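Local coordinates for replicative DNA helicase (Nostoc punctiforme, PDB 4O1R), which carries an intein that probably excises itself from the helicase precursor by protein splicing, joining the flanking extein sequences through a peptide bond, at residues A4-T12 against F133-H141. Sequence-based numbering, arbitrary orientation. Where two conformers were deposited one is given.
Sequences ALAGDSLVT and FVANNIIVH. Unlike the reference sequence in segment 4-12: Ala4 (reference Cys).
In this Hint-fold intein, the C-terminal hairpin of strands 132-135 and 138-141 docks against the N-terminal segment 4-12. Asn136, in the type I' turn from Ala135 to Ile138, grips Leu10 twice. Its side-chain oxygen accepts from the backbone: Leu10 N donates to Asn136 OD1 at 2.8 Å, nearly straight (172°) but from above the amide plane. Asn136 N returns a bond to Leu10 O, also 2.8 Å and in the carbonyl plane. With CG anti to its carbonyl carbon (chi1 -84°), Asn136 carries OD1 to the Leu10 amide, and a water links ND2 to Asp8 O. An alanine here would probably leave Leu10 N without this acceptor and Lys69 O without its ND2 donor, with only the backbone bond to Leu10 O remaining of the pair. Leu10 O also takes a CA-H...O contact from Ala135 (CA to O 3.3 Å). Beside these polar bonds, branched Leu5 sends CD1 to Ala135 CB (3.7 Å) and obliquely to Phe133 CZ (3.9 Å); the small side chain of Ala135 leaves room for this methyl. Val140 CG2 lies over the centre of one face of the flat Phe133 ring. Ser9 suits the preceding type I turn because its hydroxyl as well as its N binds Ala6 O. Around the contact, strand 69-72 packs on Leu5 through Ile70 and Ala72, strand 31-37 covers Val11 and Phe133 through Val33, and strand 106-126 meets Phe133 through Leu125.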
loop_
_atom_site.group_PDB
_atom_site.type_symbol
_atom_site.label_atom_id
_atom_site.label_comp_id
_atom_site.label_asym_id
_atom_site.label_seq_id
_atom_site.Cartn_x
_atom_site.Cartn_y
_atom_site.Cartn_z
ATOM N N ALA A 4 5.346 -2.462 -6.917
ATOM C CA ALA A 4 5.980 -1.316 -6.277
ATOM C C ALA A 4 5.082 -0.091 -6.359
ATOM O O ALA A 4 3.991 -0.137 -6.952
ATOM C CB ALA A 4 7.360 -1.069 -6.880
ATOM N N LEU A 5 5.538 0.991 -5.744
ATOM C CA LEU A 5 4.743 2.206 -5.552
ATOM C C LEU A 5 5.487 3.439 -5.980
ATOM O O LEU A 5 6.722 3.493 -5.921
ATOM C CB LEU A 5 4.390 2.380 -4.070
ATOM C CG LEU A 5 3.543 1.286 -3.430
ATOM C CD1 LEU A 5 3.452 1.566 -1.939
ATOM C CD2 LEU A 5 2.147 1.249 -4.059
ATOM N N ALA A 6 4.737 4.475 -6.335
ATOM C CA ALA A 6 5.358 5.785 -6.587
ATOM C C ALA A 6 6.131 6.247 -5.350
ATOM O O ALA A 6 5.741 5.965 -4.212
ATOM C CB ALA A 6 4.299 6.816 -6.959
ATOM N N GLY A 7 7.221 6.971 -5.586
ATOM C CA GLY A 7 8.093 7.433 -4.498
ATOM C C GLY A 7 7.459 8.359 -3.482
ATOM O O GLY A 7 7.909 8.406 -2.324
ATOM N N ASP A 8 6.400 9.066 -3.887
ATOM C CA ASP A 8 5.722 9.984 -2.978
ATOM C C ASP A 8 4.649 9.308 -2.132
ATOM O O ASP A 8 4.008 9.960 -1.314
ATOM C CB ASP A 8 5.152 11.220 -3.703
ATOM C CG ASP A 8 4.162 10.883 -4.788
ATOM O OD1 ASP A 8 4.112 9.724 -5.239
ATOM O OD2 ASP A 8 3.450 11.818 -5.222
ATOM N N SER A 9 4.465 8.003 -2.316
ATOM C CA SER A 9 3.516 7.246 -1.493
ATOM C C SER A 9 3.905 7.353 -0.022
ATOM O O SER A 9 5.056 7.132 0.323
ATOM C CB SER A 9 3.501 5.771 -1.896
ATOM O OG SER A 9 3.216 5.612 -3.283
ATOM N N LEU A 10 2.947 7.675 0.838
ATOM C CA LEU A 10 3.250 7.939 2.245
ATOM C C LEU A 10 3.064 6.718 3.120
ATOM O O LEU A 10 2.011 6.068 3.084
ATOM C CB LEU A 10 2.346 9.049 2.768
ATOM C CG LEU A 10 2.512 10.414 2.122
ATOM C CD1 LEU A 10 1.467 11.378 2.648
ATOM C CD2 LEU A 10 3.910 10.959 2.381
ATOM N N VAL A 11 4.082 6.404 3.913
ATOM C CA VAL A 11 3.953 5.384 4.940
ATOM C C VAL A 11 4.085 6.047 6.308
ATOM O O VAL A 11 4.792 7.045 6.448
ATOM C CB VAL A 11 5.120 4.386 4.726
ATOM C CG1 VAL A 11 5.001 3.204 5.629
ATOM C CG2 VAL A 11 5.199 3.944 3.240
ATOM N N THR A 12 3.406 5.504 7.309
ATOM C CA THR A 12 3.436 6.098 8.652
ATOM C C THR A 12 4.406 5.374 9.559
ATOM O O THR A 12 4.268 4.166 9.783
ATOM C CB THR A 12 2.040 6.100 9.301
ATOM O OG1 THR A 12 1.157 6.831 8.452
ATOM C CG2 THR A 12 2.068 6.753 10.691
ATOM N N PHE A 133 1.639 -3.658 4.020
ATOM C CA PHE A 133 1.741 -2.439 4.798
ATOM C C PHE A 133 0.735 -1.433 4.291
ATOM O O PHE A 133 0.146 -1.618 3.211
ATOM C CB PHE A 133 3.174 -1.858 4.794
ATOM C CG PHE A 133 3.704 -1.505 3.425
ATOM C CD1 PHE A 133 4.312 -2.481 2.630
ATOM C CD2 PHE A 133 3.643 -0.195 2.939
ATOM C CE1 PHE A 133 4.827 -2.159 1.357
ATOM C CE2 PHE A 133 4.155 0.134 1.677
ATOM C CZ PHE A 133 4.741 -0.850 0.886
ATOM N N VAL A 134 0.538 -0.381 5.077
ATOM C CA VAL A 134 -0.342 0.715 4.699
ATOM C C VAL A 134 0.447 1.813 3.995
ATOM O O VAL A 134 1.437 2.313 4.527
ATOM C CB VAL A 134 -1.082 1.289 5.922
ATOM C CG1 VAL A 134 -1.975 2.442 5.493
ATOM C CG2 VAL A 134 -1.873 0.198 6.637
ATOM N N ALA A 135 0.008 2.184 2.794
ATOM C CA ALA A 135 0.607 3.273 2.033
ATOM C C ALA A 135 -0.503 4.163 1.508
ATOM O O ALA A 135 -1.498 3.665 0.963
ATOM C CB ALA A 135 1.450 2.732 0.896
ATOM N N ASN A 136 -0.352 5.475 1.682
ATOM C CA ASN A 136 -1.420 6.407 1.329
ATOM C C ASN A 136 -2.756 5.973 1.920
ATOM O O ASN A 136 -3.819 6.135 1.310
ATOM C CB ASN A 136 -1.525 6.602 -0.195
ATOM C CG ASN A 136 -0.558 7.639 -0.719
ATOM O OD1 ASN A 136 0.338 8.111 -0.009
ATOM N ND2 ASN A 136 -0.745 8.021 -1.970
ATOM N N ASN A 137 -2.693 5.402 3.118
ATOM C CA ASN A 137 -3.897 4.985 3.844
ATOM C C ASN A 137 -4.698 3.909 3.100
ATOM O O ASN A 137 -5.914 3.822 3.255
ATOM C CB ASN A 137 -4.802 6.188 4.178
ATOM C CG ASN A 137 -4.154 7.173 5.114
ATOM O OD1 ASN A 137 -3.543 6.791 6.111
ATOM N ND2 ASN A 137 -4.304 8.455 4.811
ATOM N N ILE A 138 -3.992 3.085 2.330
ATOM C CA ILE A 138 -4.557 1.908 1.648
ATOM C C ILE A 138 -3.653 0.708 1.953
ATOM O O ILE A 138 -2.433 0.841 1.993
ATOM C CB ILE A 138 -4.662 2.138 0.116
ATOM C CG1 ILE A 138 -5.574 3.335 -0.176
ATOM C CG2 ILE A 138 -5.180 0.873 -0.617
ATOM C CD1 ILE A 138 -5.586 3.790 -1.631
ATOM N N ILE A 139 -4.253 -0.459 2.183
ATOM C CA ILE A 139 -3.471 -1.677 2.457
ATOM C C ILE A 139 -2.939 -2.277 1.162
ATOM O O ILE A 139 -3.702 -2.495 0.223
ATOM C CB ILE A 139 -4.313 -2.679 3.247
ATOM C CG1 ILE A 139 -4.630 -2.091 4.622
ATOM C CG2 ILE A 139 -3.606 -4.028 3.401
ATOM C CD1 ILE A 139 -5.844 -2.667 5.255
ATOM N N VAL A 140 -1.628 -2.496 1.090
ATOM C CA VAL A 140 -0.985 -3.087 -0.094
ATOM C C VAL A 140 -0.149 -4.305 0.299
ATOM O O VAL A 140 0.384 -4.335 1.401
ATOM C CB VAL A 140 -0.100 -2.068 -0.850
ATOM C CG1 VAL A 140 -0.881 -0.812 -1.151
ATOM C CG2 VAL A 140 1.165 -1.717 -0.061
ATOM N N HIS A 141 -0.022 -5.310 -0.575
ATOM C CA HIS A 141 0.748 -6.539 -0.275
ATOM C C HIS A 141 2.095 -6.633 -0.975
ATOM O O HIS A 141 2.231 -6.283 -2.153
ATOM C CB HIS A 141 -0.016 -7.799 -0.684
ATOM C CG HIS A 141 0.358 -9.042 0.084
ATOM N ND1 HIS A 141 1.430 -9.848 -0.254
ATOM C CD2 HIS A 141 -0.205 -9.617 1.175
ATOM C CE1 HIS A 141 1.503 -10.863 0.588
ATOM N NE2 HIS A 141 0.527 -10.744 1.470
HETATM O O HOH W 1 1.306 10.397 -2.119
HETATM O O HOH W 2 -0.314 5.758 4.947
HETATM O O HOH W 3 2.075 2.689 7.289
#